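Local structure of DegV family protein (Eubacterium eligens, 3FDJ) at residues Arg5-Ser10 against Lys23-Thr28; Ala11-Glu16 against Tyr256-Leu261; Ala61-Asp66 against Ser88-Ser93. The protein is of unknown function but, as in other DegV family proteins, probably binds a fatty acid or similar lipid in a cleft between its two domains. All blocks are in the same frame, centred on the assembly; numbering follows the deposited sequence. Where two conformers were deposited one is given.

In the fold
From the N terminus, strand 5-9 first meets strand 21-30 in interaction 1, closing a short loop and building the core of the first sheet. The chain between these strands supplies residues 11-16, which meet residues 256-261, some 240 residues later. Interaction 2 therefore crosses interaction 1, and it ties the N-terminal sheet region to the edge strand and helix of the second sheet; the two touch where Ala24 packs on Ile14 and Leu27 on Leu261. Interaction 3 opens after interaction 1 has closed, falls wholly within the span of interaction 2, and joins the starts of helices 65-72 and 90-102. Pro63 packs on Val25 and Thr90 on Asp9, so interactions 1 and 3 touch directly.

Interaction 1. Residues Arg5-Ser10 against Lys23-Thr28; sequences RLVADS and KAVPLT
Val7, Ala8 and Asp9 pair with Lys23, Ala24 and Val25 as parallel beta bridges. The backbone bonds alternate between the strands: Lys23 N gives to Leu6 O, Ala8 N to Lys23 O, Val25 N to Ala8 O at 2.8 Å, and Ser10 N to Val25 O. On one face Val7 CG1 meets Val25 CG2 at 3.6 Å, and Trp68 of helix 65-72 packs on both valines. Branched at CB, these residues suit an extended backbone. Ala8 and Ala24 point to the other face, where the small Ala8 lets Leu126 of helix 120-134 come close. The bridges end at Asp9 and Val25, and Ser10 prolongs the pairing by its N-H and hydroxyl. Ser10 CB lies 3.7 Å from Val25 O and 3.8 Å from Pro26 CA. With chi1 at 69°, Ser10 OG sits between its own backbone N and carbonyl carbon and accepts from Leu27 N at 3.0 Å in an almost straight bond (177°). Leu27 N is the next donor in the register, but the chain has turned into a 3-10 segment at Ser10, whose OG replaces the backbone carbonyl; the missing N-H of Pro26 costs nothing. Asp38 OD2 is the second partner of OG. Asp9 CB rests on Leu27 CD1 at 3.6 Å, while its carboxylate is gripped by the backbone N of Ile83 and of Ala11. Leu27 also lies near a hexaethylene glycol, probably from the crystallisation liquor, whose place is consistent with the lipid pocket of relatives. Parallel strands between helices, with polar residues gathered where strand 5-9 ends, are typical of a Rossmann-like alpha/beta domain.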
# COMPACT_ATOMS: atom_id res chain seq x y z
N ARG A 5 8.77 -11.98 -13.48
CA ARG A 5 7.91 -12.23 -12.36
C ARG A 5 7.85 -10.99 -11.48
O ARG A 5 8.90 -10.42 -11.13
CB ARG A 5 8.45 -13.38 -11.53
CG ARG A 5 7.71 -13.64 -10.23
CD ARG A 5 8.26 -14.89 -9.54
NE ARG A 5 7.73 -16.02 -10.23
CZ ARG A 5 6.72 -16.78 -9.82
NH1 ARG A 5 6.15 -16.64 -8.63
NH2 ARG A 5 6.33 -17.74 -10.61
N LEU A 6 6.64 -10.61 -11.09
CA LEU A 6 6.41 -9.55 -10.12
C LEU A 6 6.01 -10.14 -8.75
O LEU A 6 5.19 -11.05 -8.66
CB LEU A 6 5.33 -8.58 -10.65
CG LEU A 6 5.62 -7.93 -12.01
CD1 LEU A 6 4.48 -6.92 -12.38
CD2 LEU A 6 6.99 -7.28 -12.07
N VAL A 7 6.62 -9.63 -7.68
CA VAL A 7 6.34 -10.08 -6.32
C VAL A 7 6.10 -8.84 -5.47
O VAL A 7 6.76 -7.80 -5.67
CB VAL A 7 7.53 -10.91 -5.76
CG1 VAL A 7 7.25 -11.41 -4.34
CG2 VAL A 7 7.83 -12.14 -6.67
N ALA A 8 5.16 -8.93 -4.53
CA ALA A 8 4.96 -7.82 -3.59
C ALA A 8 4.52 -8.34 -2.26
O ALA A 8 3.90 -9.39 -2.17
CB ALA A 8 3.91 -6.84 -4.14
N ASP A 9 4.83 -7.61 -1.19
CA ASP A 9 4.18 -7.94 0.05
C ASP A 9 2.68 -7.59 0.02
O ASP A 9 2.20 -6.78 -0.80
CB ASP A 9 4.89 -7.35 1.24
CG ASP A 9 4.77 -5.88 1.30
OD1 ASP A 9 3.62 -5.39 1.48
OD2 ASP A 9 5.84 -5.21 1.21
N SER A 10 1.95 -8.20 0.95
CA SER A 10 0.49 -8.13 0.98
C SER A 10 -0.06 -6.74 1.31
O SER A 10 -1.26 -6.51 1.19
CB SER A 10 -0.06 -9.18 1.96
OG SER A 10 0.25 -8.84 3.31
N LYS A 23 2.92 -12.72 -7.53
CA LYS A 23 2.69 -13.35 -6.25
C LYS A 23 2.78 -12.37 -5.09
O LYS A 23 3.78 -11.65 -4.96
CB LYS A 23 3.76 -14.43 -6.05
CG LYS A 23 3.48 -15.31 -4.90
CD LYS A 23 2.34 -16.26 -5.21
CE LYS A 23 1.84 -16.95 -3.97
NZ LYS A 23 2.82 -17.97 -3.53
N ALA A 24 1.74 -12.37 -4.25
CA ALA A 24 1.74 -11.59 -3.01
C ALA A 24 2.30 -12.42 -1.86
O ALA A 24 2.03 -13.62 -1.77
CB ALA A 24 0.32 -11.08 -2.68
N VAL A 25 3.08 -11.79 -1.00
CA VAL A 25 3.70 -12.43 0.14
C VAL A 25 3.11 -11.87 1.44
O VAL A 25 3.26 -10.69 1.75
CB VAL A 25 5.21 -12.25 0.11
CG1 VAL A 25 5.85 -13.09 1.22
CG2 VAL A 25 5.77 -12.67 -1.28
N PRO A 26 2.40 -12.71 2.20
CA PRO A 26 1.63 -12.23 3.34
C PRO A 26 2.44 -11.74 4.51
O PRO A 26 3.38 -12.39 4.93
CB PRO A 26 0.85 -13.47 3.79
CG PRO A 26 1.17 -14.53 2.92
CD PRO A 26 2.20 -14.15 1.95
N LEU A 27 2.03 -10.59 5.05
CA LEU A 27 2.39 -10.18 6.40
C LEU A 27 1.40 -10.83 7.37
O LEU A 27 0.38 -11.39 6.95
CB LEU A 27 2.38 -8.65 6.52
CG LEU A 27 3.68 -7.99 6.03
CD1 LEU A 27 3.63 -7.78 4.55
CD2 LEU A 27 4.01 -6.65 6.75
N THR A 28 1.69 -10.72 8.67
CA THR A 28 0.89 -11.35 9.70
C THR A 28 0.55 -10.32 10.78
O THR A 28 1.42 -9.56 11.19
CB THR A 28 1.63 -12.53 10.34
OG1 THR A 28 1.93 -13.51 9.33
CG2 THR A 28 0.79 -13.17 11.46

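Interaction 2. Residues Ala11-Glu16 against Tyr256-Leu261; sequences ACDIKE and YKAGGL
Asp13 is turned toward Gly259 by its first torsion: chi1 of -53° sets CG opposite the carbonyl carbon and next to the backbone N. Tyr256 CG stands between the backbone N and carbonyl carbon (chi1 57°), which swings the ring toward residues 11-16, with its CE2 edge at Asp13. Asp13 itself has a left-handed backbone conformation, which aspartate tolerates better than most residues with a side chain. Asp13 OD1 accepts from Gly259 N at 2.8 Å, in a nearly linear bond (174°) that arrives from above the carboxylate plane. Asp13 OD1 also lies 3.6 Å from Ala258 CA. Behind the carboxylate, Asp13 CB meets Tyr256 CE2 at 3.9 Å, in the plane of the ring. Gly259 fits here for steric reasons, since a CB would point at Asp13 and come tightly against its CA. A water joins the two backbones, donating one hydrogen to Asp13 O at 2.7 Å and the other to Lys257 O at 2.7 Å, so two carbonyls with no donor of their own between them are bridged. Further along, Ala11 CB packs on Leu261 CD1 at 4.0 Å, an apolar touch near the bound hexaethylene glycol. Gly259 is the N-cap residue of helix 260-266, and the amides of Gly260 and Leu261 are taken by Asp38. Two aspartates of the N-terminal part thus hold the start of a C-terminal helix, where the helix dipole would probably favour their negative charge, and the contact joins the loop after strand 5-9 to the N-terminus of helix 260-266 by charge-to-amide bonds.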
# COMPACT_ATOMS: atom_id res chain seq x y z
N ALA A 11 0.80 -5.80 1.70
CA ALA A 11 0.39 -4.39 1.83
C ALA A 11 -0.06 -3.79 0.49
O ALA A 11 -0.64 -2.71 0.49
CB ALA A 11 1.47 -3.55 2.44
N CYS A 12 0.20 -4.48 -0.62
CA CYS A 12 -0.28 -4.02 -1.93
C CYS A 12 -1.78 -4.25 -2.14
O CYS A 12 -2.35 -3.75 -3.11
CB CYS A 12 0.52 -4.67 -3.06
SG CYS A 12 0.14 -6.38 -3.31
N ASP A 13 -2.40 -5.01 -1.24
CA ASP A 13 -3.86 -5.28 -1.21
C ASP A 13 -4.38 -6.22 -2.32
O ASP A 13 -5.57 -6.55 -2.31
CB ASP A 13 -4.71 -3.98 -1.26
CG ASP A 13 -4.33 -2.95 -0.17
OD1 ASP A 13 -4.32 -3.33 1.03
OD2 ASP A 13 -4.11 -1.75 -0.52
N ILE A 14 -3.52 -6.66 -3.24
CA ILE A 14 -3.97 -7.47 -4.38
C ILE A 14 -3.29 -8.82 -4.37
O ILE A 14 -2.23 -9.00 -3.75
CB ILE A 14 -3.78 -6.75 -5.74
CG1 ILE A 14 -2.31 -6.42 -6.01
CG2 ILE A 14 -4.60 -5.47 -5.75
CD1 ILE A 14 -2.00 -6.06 -7.46
N LYS A 15 -3.94 -9.76 -5.05
CA LYS A 15 -3.48 -11.15 -5.14
C LYS A 15 -3.17 -11.58 -6.57
O LYS A 15 -2.54 -12.62 -6.76
CB LYS A 15 -4.51 -12.09 -4.53
CG LYS A 15 -4.33 -12.38 -3.05
CD LYS A 15 -5.01 -11.36 -2.16
CE LYS A 15 -4.89 -11.76 -0.68
NZ LYS A 15 -5.11 -10.59 0.22
N GLU A 16 -3.62 -10.81 -7.56
CA GLU A 16 -3.38 -11.09 -8.96
C GLU A 16 -3.19 -9.80 -9.76
O GLU A 16 -3.61 -8.72 -9.34
CB GLU A 16 -4.55 -11.88 -9.58
CG GLU A 16 -5.86 -11.07 -9.66
CD GLU A 16 -7.00 -11.81 -10.38
OE1 GLU A 16 -6.72 -12.73 -11.18
OE2 GLU A 16 -8.18 -11.44 -10.13
N TYR A 256 -11.19 -0.32 -4.74
CA TYR A 256 -11.16 -1.71 -4.32
C TYR A 256 -10.89 -1.85 -2.83
O TYR A 256 -10.55 -0.89 -2.16
CB TYR A 256 -10.10 -2.48 -5.12
CG TYR A 256 -8.72 -1.88 -5.00
CD1 TYR A 256 -8.37 -0.76 -5.76
CD2 TYR A 256 -7.77 -2.42 -4.14
CE1 TYR A 256 -7.13 -0.17 -5.63
CE2 TYR A 256 -6.51 -1.85 -4.04
CZ TYR A 256 -6.21 -0.72 -4.78
OH TYR A 256 -5.00 -0.15 -4.70
N LYS A 257 -11.09 -3.05 -2.31
CA LYS A 257 -10.94 -3.29 -0.88
C LYS A 257 -9.47 -3.42 -0.47
O LYS A 257 -8.66 -4.09 -1.12
CB LYS A 257 -11.67 -4.57 -0.47
CG LYS A 257 -13.17 -4.56 -0.72
CD LYS A 257 -13.79 -5.85 -0.21
CE LYS A 257 -15.28 -5.85 -0.44
NZ LYS A 257 -15.56 -5.80 -1.89
N ALA A 258 -9.17 -2.86 0.69
CA ALA A 258 -7.88 -3.07 1.34
C ALA A 258 -7.71 -4.52 1.77
O ALA A 258 -8.70 -5.24 2.01
CB ALA A 258 -7.75 -2.13 2.54
N GLY A 259 -6.46 -4.98 1.81
CA GLY A 259 -6.12 -6.29 2.35
C GLY A 259 -5.97 -6.20 3.85
O GLY A 259 -6.29 -5.17 4.44
N GLY A 260 -5.51 -7.29 4.45
CA GLY A 260 -5.41 -7.43 5.90
C GLY A 260 -4.52 -6.39 6.58
O GLY A 260 -4.91 -5.76 7.54
N LEU A 261 -3.31 -6.22 6.05
CA LEU A 261 -2.32 -5.33 6.65
C LEU A 261 -2.81 -3.89 6.58
O LEU A 261 -2.80 -3.17 7.59
CB LEU A 261 -0.99 -5.46 5.90
CG LEU A 261 0.24 -4.75 6.48
CD1 LEU A 261 0.21 -3.25 6.21
CD2 LEU A 261 0.38 -5.06 7.99
O HOH W 1 -8.12 -5.99 -2.89

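Interaction 3. Residues Ala61-Asp66 against Ser88-Ser93; sequences ACPGID and SGTYNS
Van der Waals packing carries the contact of Cys62 and Pro63 with Thr90 and Ser93. Cys62 CB sits 3.4 Å from Thr90 OG1, while Cys62 SG, leaning back between the backbone N and carbonyl carbon (chi1 70°), reaches Ser93 CB at 3.9 Å. Pro63 presents two parts of itself. Pro63 CD meets Thr90 CG2 at 4.1 Å, the two side chains crossing at about a right angle, and Pro63 O lies 3.6 Å from Ser93 CB. Ile65 adds a looser touch, with CG1 at 4.1 Å from Ser93 O. Small side chains at Cys62 and Ser93 let the two backbones approach, and the rigid proline keeps the chain extended just before the helix.

The hydrogen bonds lie within residues 88-93 and shape the face that is packed against. Ser93 folds its hydroxyl back along the helix (chi1 69°), and Ser93 OG donates to Thr90 O at 2.7 Å; Trp68 NE1 bonds the same OG. At the helix start Ser88 OG and Thr90 OG1 are hydrogen-bonded at 2.7 Å, and Ser88 OG also bonds the hexaethylene glycol, probably a crystallisation additive. Replacing Ser93 by an alanine would probably leave Trp68 NE1 without this acceptor and Thr90 O without the hydroxyl, and open a small gap beside the Cys62 sulfur.

Gly64 and Gly89 are the N-cap residues of helices 65-72 and 90-102, so the contact fits two helix starts together. Pro63 packs beneath on Val25 and Leu27 of strand 21-30, Thr90 on Leu27 and on Thr82 of strand 77-82, and Ile65 reaches on to Ala96 and Ala97 of helix 90-102, seating both helices on the first sheet.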
# COMPACT_ATOMS: atom_id res chain seq x y z
N ALA A 61 3.97 -8.39 11.67
CA ALA A 61 5.29 -8.95 11.37
C ALA A 61 5.49 -9.02 9.87
O ALA A 61 4.56 -9.33 9.12
CB ALA A 61 5.40 -10.34 11.97
N CYS A 62 6.73 -8.78 9.44
CA CYS A 62 7.07 -8.89 8.01
C CYS A 62 7.17 -10.38 7.63
O CYS A 62 7.19 -11.27 8.51
CB CYS A 62 8.36 -8.14 7.72
SG CYS A 62 9.76 -8.93 8.42
N PRO A 63 7.23 -10.69 6.32
CA PRO A 63 7.32 -12.10 5.93
C PRO A 63 8.67 -12.73 6.26
O PRO A 63 9.69 -12.04 6.27
CB PRO A 63 7.15 -12.06 4.41
CG PRO A 63 6.55 -10.72 4.11
CD PRO A 63 7.14 -9.81 5.14
N GLY A 64 8.67 -14.03 6.49
CA GLY A 64 9.91 -14.78 6.66
C GLY A 64 10.68 -14.92 5.36
O GLY A 64 10.12 -14.86 4.26
N ILE A 65 11.99 -15.13 5.49
CA ILE A 65 12.82 -15.36 4.30
C ILE A 65 12.28 -16.52 3.48
O ILE A 65 12.29 -16.46 2.24
CB ILE A 65 14.33 -15.51 4.67
CG1 ILE A 65 14.87 -14.13 5.13
CG2 ILE A 65 15.11 -16.11 3.46
CD1 ILE A 65 16.25 -14.08 5.87
N ASP A 66 11.79 -17.57 4.14
CA ASP A 66 11.24 -18.74 3.45
C ASP A 66 10.02 -18.40 2.57
O ASP A 66 9.89 -18.92 1.46
CB ASP A 66 10.85 -19.85 4.44
CG ASP A 66 12.06 -20.61 4.98
OD1 ASP A 66 13.10 -20.67 4.30
OD2 ASP A 66 11.96 -21.15 6.10
N SER A 88 8.78 -0.21 8.19
CA SER A 88 8.68 -1.65 8.29
C SER A 88 10.00 -2.30 7.96
O SER A 88 10.74 -1.81 7.11
CB SER A 88 7.62 -2.14 7.30
OG SER A 88 7.54 -3.55 7.21
N GLY A 89 10.25 -3.45 8.59
CA GLY A 89 11.35 -4.34 8.23
C GLY A 89 11.14 -5.19 6.97
O GLY A 89 11.98 -6.03 6.63
N THR A 90 10.06 -4.97 6.25
CA THR A 90 9.75 -5.76 5.06
C THR A 90 10.80 -5.68 3.97
O THR A 90 11.25 -6.72 3.46
CB THR A 90 8.36 -5.44 4.51
OG1 THR A 90 7.38 -5.71 5.52
CG2 THR A 90 8.05 -6.31 3.30
N TYR A 91 11.23 -4.46 3.66
CA TYR A 91 12.30 -4.25 2.68
C TYR A 91 13.57 -5.05 3.05
O TYR A 91 14.14 -5.76 2.21
CB TYR A 91 12.60 -2.76 2.53
CG TYR A 91 13.79 -2.47 1.62
CD1 TYR A 91 13.63 -2.46 0.23
CD2 TYR A 91 15.04 -2.23 2.13
CE1 TYR A 91 14.71 -2.19 -0.60
CE2 TYR A 91 16.12 -1.96 1.30
CZ TYR A 91 15.95 -1.93 -0.06
OH TYR A 91 17.02 -1.66 -0.88
N ASN A 92 14.01 -4.96 4.29
CA ASN A 92 15.17 -5.72 4.73
C ASN A 92 14.97 -7.23 4.56
O ASN A 92 15.91 -7.94 4.17
CB ASN A 92 15.55 -5.41 6.17
CG ASN A 92 16.12 -4.04 6.37
OD1 ASN A 92 16.52 -3.35 5.39
ND2 ASN A 92 16.22 -3.62 7.65
N SER A 93 13.76 -7.73 4.89
CA SER A 93 13.49 -9.17 4.78
C SER A 93 13.59 -9.61 3.31
O SER A 93 14.10 -10.70 3.00
CB SER A 93 12.13 -9.57 5.41
OG SER A 93 11.00 -9.10 4.69